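Local coordinates for chitinase (Chromobacterium violaceum, PDB 4TXG), which probably hydrolyses chitin, pairing the TIM-barrel catalytic domain of glycoside hydrolase family 18 with a carbohydrate-binding module, at residues Pro521-Lys526 / Tyr622-Thr627; Gly460-Thr465 / Ser578-Gln583. All blocks are in the same frame, centred on the assembly; numbering follows the deposited sequence.

Contact 1 of 2, residues Pro521-Lys526 / Tyr622-Thr627; sequences PMWHAK and YFIGTT
Trp523 and Phe623 form an edge-to-face aromatic pair that joins two excursions from a family 18 TIM barrel: helix 522-530, from the insertion after the barrel strand 457-462, and strand 621-624, half of a hairpin with strand 609-612 beyond the last barrel strand. Helix and strand run antiparallel, at 176°, and the Trp523 side chain takes the largest share of the contact. Its CB lies 3.5 Å from Phe623 O, while CG sits 3.6 Å from Phe623 C, so the base of the side chain rests on the strand's backbone. Further out, CD1 stays near the same carbonyl and NE1 reaches the side chain of Ile624, 3.6 Å from its CG1, before donating to Ala606 O, a partner beyond the two segments. CE2 and CZ2 also pack against Ile624 CG1, and at the far rim CZ3 approaches Phe623 CE1 at 3.8 Å. The Phe623 ring presents its edge to one face of the Trp523 six-membered ring, the face over which Ile624 N also lies, with the two ring planes inclined at 56°. Pro521 CG lies on the opposite face, 3.3 Å above the indole plane, over its centre. This clamp accompanies an unusual chi1 of 29°, well off a staggered position, which suggests that the fit of the indole is paid for with some torsional strain. Cation-pi contact with Arg615 gives Phe623 a further partner. One helical turn beyond Trp523, Lys526 sets its aliphatic root over the Tyr622 ring, and its chain then bends away, NZ forming salt bridges with Glu529 and Asp581. The point of contact is a CH-pi interaction, in which Lys526 CB stands 3.6 Å from the centroid of the Tyr622 ring, nearest to CD2.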
loop_
_atom_site.group_PDB
_atom_site.type_symbol
_atom_site.label_atom_id
_atom_site.label_comp_id
_atom_site.label_asym_id
_atom_site.label_seq_id
_atom_site.Cartn_x
_atom_site.Cartn_y
_atom_site.Cartn_z
ATOM N N PRO A 521 -10.395 5.621 -17.228
ATOM C CA PRO A 521 -11.107 6.037 -16.016
ATOM C C PRO A 521 -12.428 5.284 -15.929
ATOM O O PRO A 521 -12.942 4.881 -16.977
ATOM C CB PRO A 521 -11.334 7.535 -16.237
ATOM C CG PRO A 521 -11.414 7.678 -17.734
ATOM C CD PRO A 521 -10.403 6.669 -18.267
ATOM N N MET A 522 -12.978 5.099 -14.731
ATOM C CA MET A 522 -14.210 4.320 -14.637
ATOM C C MET A 522 -15.403 5.011 -15.318
ATOM O O MET A 522 -16.346 4.328 -15.741
ATOM C CB MET A 522 -14.534 3.989 -13.171
ATOM C CG MET A 522 -13.926 2.643 -12.706
ATOM S SD MET A 522 -14.305 1.278 -13.833
ATOM C CE MET A 522 -16.091 1.322 -13.813
ATOM N N TRP A 523 -15.380 6.339 -15.463
ATOM C CA TRP A 523 -16.467 6.961 -16.227
ATOM C C TRP A 523 -16.459 6.484 -17.675
ATOM O O TRP A 523 -17.520 6.295 -18.280
ATOM C CB TRP A 523 -16.429 8.501 -16.207
ATOM C CG TRP A 523 -15.085 9.200 -16.063
ATOM C CD1 TRP A 523 -14.422 9.467 -14.890
ATOM C CD2 TRP A 523 -14.303 9.810 -17.107
ATOM N NE1 TRP A 523 -13.269 10.165 -15.148
ATOM C CE2 TRP A 523 -13.167 10.386 -16.496
ATOM C CE3 TRP A 523 -14.438 9.898 -18.498
ATOM C CZ2 TRP A 523 -12.171 11.045 -17.228
ATOM C CZ3 TRP A 523 -13.456 10.559 -19.225
ATOM C CH2 TRP A 523 -12.333 11.120 -18.586
ATOM N N HIS A 524 -15.275 6.270 -18.241
ATOM C CA HIS A 524 -15.239 5.809 -19.617
ATOM C C HIS A 524 -15.732 4.363 -19.698
ATOM O O HIS A 524 -16.480 4.021 -20.610
ATOM C CB HIS A 524 -13.837 5.942 -20.225
ATOM C CG HIS A 524 -13.788 5.543 -21.671
ATOM N ND1 HIS A 524 -14.568 6.144 -22.628
ATOM C CD2 HIS A 524 -13.077 4.578 -22.306
ATOM C CE1 HIS A 524 -14.332 5.578 -23.806
ATOM N NE2 HIS A 524 -13.440 4.622 -23.630
ATOM N N ALA A 525 -15.353 3.527 -18.731
ATOM C CA ALA A 525 -15.856 2.156 -18.681
ATOM C C ALA A 525 -17.382 2.117 -18.532
ATOM O O ALA A 525 -18.044 1.238 -19.080
ATOM C CB ALA A 525 -15.190 1.388 -17.540
ATOM N N LYS A 526 -17.936 3.069 -17.787
ATOM C CA LYS A 526 -19.386 3.149 -17.632
ATOM C C LYS A 526 -20.059 3.559 -18.946
ATOM O O LYS A 526 -21.148 3.072 -19.267
ATOM C CB LYS A 526 -19.754 4.113 -16.492
ATOM C CG LYS A 526 -19.529 3.501 -15.099
ATOM C CD LYS A 526 -20.609 2.456 -14.829
ATOM C CE LYS A 526 -20.167 1.344 -13.890
ATOM N NZ LYS A 526 -21.228 0.268 -13.805
ATOM N N TYR A 622 -21.431 9.519 -18.927
ATOM C CA TYR A 622 -20.660 9.567 -17.694
ATOM C C TYR A 622 -19.405 10.410 -17.871
ATOM O O TYR A 622 -18.829 10.483 -18.952
ATOM C CB TYR A 622 -20.262 8.166 -17.227
ATOM C CG TYR A 622 -21.402 7.336 -16.693
ATOM C CD1 TYR A 622 -21.794 7.436 -15.364
ATOM C CD2 TYR A 622 -22.081 6.441 -17.517
ATOM C CE1 TYR A 622 -22.835 6.670 -14.863
ATOM C CE2 TYR A 622 -23.121 5.659 -17.023
ATOM C CZ TYR A 622 -23.493 5.784 -15.697
ATOM O OH TYR A 622 -24.527 5.028 -15.200
ATOM N N PHE A 623 -18.978 11.039 -16.789
ATOM C CA PHE A 623 -17.771 11.844 -16.820
ATOM C C PHE A 623 -17.275 11.916 -15.389
ATOM O O PHE A 623 -17.775 11.195 -14.518
ATOM C CB PHE A 623 -18.051 13.234 -17.408
ATOM C CG PHE A 623 -16.809 13.990 -17.839
ATOM C CD1 PHE A 623 -15.941 13.449 -18.777
ATOM C CD2 PHE A 623 -16.525 15.238 -17.307
ATOM C CE1 PHE A 623 -14.802 14.139 -19.175
ATOM C CE2 PHE A 623 -15.396 15.939 -17.703
ATOM C CZ PHE A 623 -14.534 15.385 -18.637
ATOM N N ILE A 624 -16.300 12.784 -15.157
ATOM C CA ILE A 624 -15.692 12.945 -13.848
ATOM C C ILE A 624 -16.743 13.233 -12.778
ATOM O O ILE A 624 -17.597 14.106 -12.957
ATOM C CB ILE A 624 -14.664 14.091 -13.884
ATOM C CG1 ILE A 624 -13.515 13.746 -14.837
ATOM C CG2 ILE A 624 -14.173 14.418 -12.484
ATOM C CD1 ILE A 624 -12.547 14.915 -15.070
ATOM N N GLY A 625 -16.695 12.486 -11.678
ATOM C CA GLY A 625 -17.674 12.664 -10.624
ATOM C C GLY A 625 -17.249 12.018 -9.328
ATOM O O GLY A 625 -16.063 11.785 -9.105
ATOM N N THR A 626 -18.220 11.734 -8.465
ATOM C CA THR A 626 -17.894 11.257 -7.123
ATOM C C THR A 626 -18.738 10.075 -6.646
ATOM O O THR A 626 -18.891 9.882 -5.445
ATOM C CB THR A 626 -18.052 12.388 -6.076
ATOM O OG1 THR A 626 -19.417 12.828 -6.047
ATOM C CG2 THR A 626 -17.137 13.571 -6.401
ATOM N N THR A 627 -19.275 9.281 -7.567
ATOM C CA THR A 627 -20.162 8.176 -7.171
ATOM C C THR A 627 -19.510 7.175 -6.205
ATOM O O THR A 627 -20.086 6.838 -5.165
ATOM C CB THR A 627 -20.681 7.422 -8.406
ATOM O OG1 THR A 627 -21.557 8.287 -9.133
ATOM C CG2 THR A 627 -21.456 6.166 -7.996
#

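Contact 2 of 2, residues Gly460-Thr465 / Ser578-Gln583; sequences GVPYYT and STEDEQ. With CS (cesium ion), chain M.
Between Val461-Thr465 and Ser578-Glu580 the backbones run at 137° to each other, converging at Thr465 and Thr579, whose CA atoms are 5.1 Å apart. There the main chains meet through a CA-H...O contact, with Thr465 CA 3.2 Å from Ser578 O, and through a water that donates to Tyr464 O at 2.8 Å and, weakly, to Ser578 O at 3.1 Å. The methyl groups of Thr465 and Thr579 lie side by side, leaving Thr465 OG1 to bond with Gly518 O. Glu580 crosses Pro462 and Val461 at about a right angle. Its CB presses to 3.2 Å from Pro462 O, a buried carbonyl with no hydrogen-bonding partner in the model. With CG anti to the backbone N (chi1 -174°) and the chain folded at chi2 (82°), the carboxylate swings across the proline: OE2 comes within 3.4 Å of Pro462 CD and close to Val461 CB. These aliphatic neighbours leave its charge to be met from the following helix, where Lys588 pairs with OE2 and Ser584 bonds to OE1. Tyr464 turns the other way, its hydroxyl OH holding a cesium ion at 3.1 Å together with Asp398 and two waters, while Pro462 CB packs on one face of its ring. In barrel terms this is the exit of one parallel strand meeting the entry of the helix that should follow it, separated in sequence by a long insertion, as in many family 18 chitinases. Strand 457-462 lies between barrel strands 391-395 and 599-603, and Asp581 caps helix 582-594; Pro566 and Leu568 of strand 565-570 border Thr579, and Met522 and Ala525 of helix 522-530 pack against both threonines.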
loop_
_atom_site.group_PDB
_atom_site.type_symbol
_atom_site.label_atom_id
_atom_site.label_comp_id
_atom_site.label_asym_id
_atom_site.label_seq_id
_atom_site.Cartn_x
_atom_site.Cartn_y
_atom_site.Cartn_z
ATOM N N GLY A 460 -6.293 -0.521 -0.688
ATOM C CA GLY A 460 -6.493 0.247 -1.909
ATOM C C GLY A 460 -7.490 -0.371 -2.877
ATOM O O GLY A 460 -7.583 -1.589 -2.996
ATOM N N VAL A 461 -8.226 0.485 -3.581
ATOM C CA VAL A 461 -9.080 0.063 -4.687
ATOM C C VAL A 461 -8.807 0.969 -5.886
ATOM O O VAL A 461 -8.399 2.130 -5.712
ATOM C CB VAL A 461 -10.582 0.138 -4.331
ATOM C CG1 VAL A 461 -10.909 -0.785 -3.165
ATOM C CG2 VAL A 461 -10.999 1.582 -4.028
ATOM N N PRO A 462 -9.013 0.448 -7.107
ATOM C CA PRO A 462 -8.749 1.242 -8.310
ATOM C C PRO A 462 -9.981 1.972 -8.828
ATOM O O PRO A 462 -11.072 1.407 -8.801
ATOM C CB PRO A 462 -8.308 0.184 -9.321
ATOM C CG PRO A 462 -9.166 -1.003 -8.959
ATOM C CD PRO A 462 -9.291 -0.965 -7.444
ATOM N N TYR A 463 -9.805 3.206 -9.294
ATOM C CA TYR A 463 -10.875 3.905 -10.002
ATOM C C TYR A 463 -10.562 3.919 -11.499
ATOM O O TYR A 463 -10.930 4.843 -12.226
ATOM C CB TYR A 463 -11.049 5.337 -9.480
ATOM C CG TYR A 463 -11.745 5.490 -8.134
ATOM C CD1 TYR A 463 -12.151 4.381 -7.385
ATOM C CD2 TYR A 463 -12.012 6.759 -7.627
ATOM C CE1 TYR A 463 -12.793 4.551 -6.150
ATOM C CE2 TYR A 463 -12.661 6.940 -6.409
ATOM C CZ TYR A 463 -13.041 5.843 -5.676
ATOM O OH TYR A 463 -13.675 6.044 -4.465
ATOM N N TYR A 464 -9.883 2.876 -11.958
ATOM C CA TYR A 464 -9.452 2.787 -13.348
ATOM C C TYR A 464 -9.499 1.319 -13.757
ATOM O O TYR A 464 -9.622 0.439 -12.914
ATOM C CB TYR A 464 -8.035 3.342 -13.531
ATOM C CG TYR A 464 -7.020 2.534 -12.753
ATOM C CD1 TYR A 464 -6.740 2.841 -11.427
ATOM C CD2 TYR A 464 -6.385 1.426 -13.320
ATOM C CE1 TYR A 464 -5.843 2.097 -10.698
ATOM C CE2 TYR A 464 -5.480 0.671 -12.588
ATOM C CZ TYR A 464 -5.221 1.010 -11.276
ATOM O OH TYR A 464 -4.326 0.270 -10.531
ATOM N N THR A 465 -9.382 1.071 -15.052
ATOM C CA THR A 465 -9.385 -0.284 -15.586
ATOM C C THR A 465 -8.003 -0.733 -16.043
ATOM O O THR A 465 -7.108 0.090 -16.270
ATOM C CB THR A 465 -10.320 -0.400 -16.810
ATOM O OG1 THR A 465 -9.756 0.354 -17.890
ATOM C CG2 THR A 465 -11.700 0.148 -16.487
ATOM N N SER A 578 -11.094 -5.092 -16.842
ATOM C CA SER A 578 -11.389 -5.205 -15.419
ATOM C C SER A 578 -11.854 -3.867 -14.867
ATOM O O SER A 578 -11.172 -2.857 -15.026
ATOM C CB SER A 578 -10.158 -5.687 -14.642
ATOM O OG SER A 578 -10.413 -5.618 -13.254
ATOM N N THR A 579 -13.009 -3.859 -14.213
ATOM C CA THR A 579 -13.572 -2.612 -13.716
ATOM C C THR A 579 -13.751 -2.625 -12.198
ATOM O O THR A 579 -13.453 -3.612 -11.522
ATOM C CB THR A 579 -14.931 -2.306 -14.392
ATOM O OG1 THR A 579 -15.844 -3.383 -14.148
ATOM C CG2 THR A 579 -14.752 -2.137 -15.905
ATOM N N GLU A 580 -14.216 -1.502 -11.670
ATOM C CA GLU A 580 -14.526 -1.367 -10.253
ATOM C C GLU A 580 -15.724 -0.436 -10.203
ATOM O O GLU A 580 -15.664 0.674 -10.738
ATOM C CB GLU A 580 -13.328 -0.798 -9.477
ATOM C CG GLU A 580 -13.502 -0.738 -7.960
ATOM C CD GLU A 580 -13.207 -2.069 -7.278
ATOM O OE1 GLU A 580 -13.869 -3.079 -7.596
ATOM O OE2 GLU A 580 -12.303 -2.114 -6.425
ATOM N N ASP A 581 -16.833 -0.871 -9.614
ATOM C CA ASP A 581 -18.000 0.016 -9.594
ATOM C C ASP A 581 -18.800 -0.151 -8.310
ATOM O O ASP A 581 -18.278 -0.664 -7.319
ATOM C CB ASP A 581 -18.877 -0.171 -10.855
ATOM C CG ASP A 581 -19.484 -1.568 -10.999
ATOM O OD1 ASP A 581 -19.649 -2.307 -10.002
ATOM O OD2 ASP A 581 -19.839 -1.917 -12.156
ATOM N N GLU A 582 -20.050 0.304 -8.303
ATOM C CA GLU A 582 -20.760 0.402 -7.030
ATOM C C GLU A 582 -20.980 -0.957 -6.374
ATOM O O GLU A 582 -21.016 -1.061 -5.146
ATOM C CB GLU A 582 -22.093 1.122 -7.221
ATOM C CG GLU A 582 -21.901 2.584 -7.604
ATOM C CD GLU A 582 -23.030 3.133 -8.460
ATOM O OE1 GLU A 582 -22.899 3.132 -9.713
ATOM O OE2 GLU A 582 -24.039 3.586 -7.879
ATOM N N GLN A 583 -21.112 -2.005 -7.179
ATOM C CA GLN A 583 -21.373 -3.319 -6.597
ATOM C C GLN A 583 -20.136 -3.838 -5.866
ATOM O O GLN A 583 -20.244 -4.360 -4.749
ATOM C CB GLN A 583 -21.824 -4.325 -7.664
ATOM C CG GLN A 583 -22.311 -5.655 -7.059
ATOM C CD GLN A 583 -22.909 -6.588 -8.098
ATOM O OE1 GLN A 583 -22.909 -6.281 -9.290
ATOM N NE2 GLN A 583 -23.429 -7.732 -7.648
HETATM CS CS CS M . -2.114 2.302 -9.930
HETATM O O HOH W 1 -9.984 -2.262 -12.259
HETATM O O HOH W 2 -0.594 3.431 -7.223
HETATM O O HOH W 3 -0.624 3.530 -12.214
#

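The two contacts interleave along the chain: 460-465, 521-526, 578-583, then 622-627. Their centres are about 10 Å apart, on the same side of the chain's centre. Contact 2 brings together the two ends of the insertion between a barrel strand and its helix, whereas contact 1 ties a helix within that insertion to the hairpin beyond the final barrel strand. Helix 522-530 connects them directly: Met522 N probably bonds to Tyr463 O at 3.2 Å, and Lys526 NZ forms a salt bridge with Asp581 OD2 at 3.1 Å. Thr627, beginning helix 627-636, also packs on Glu582. Insertion, hairpin and barrel are thus joined through one continuous set of contacts.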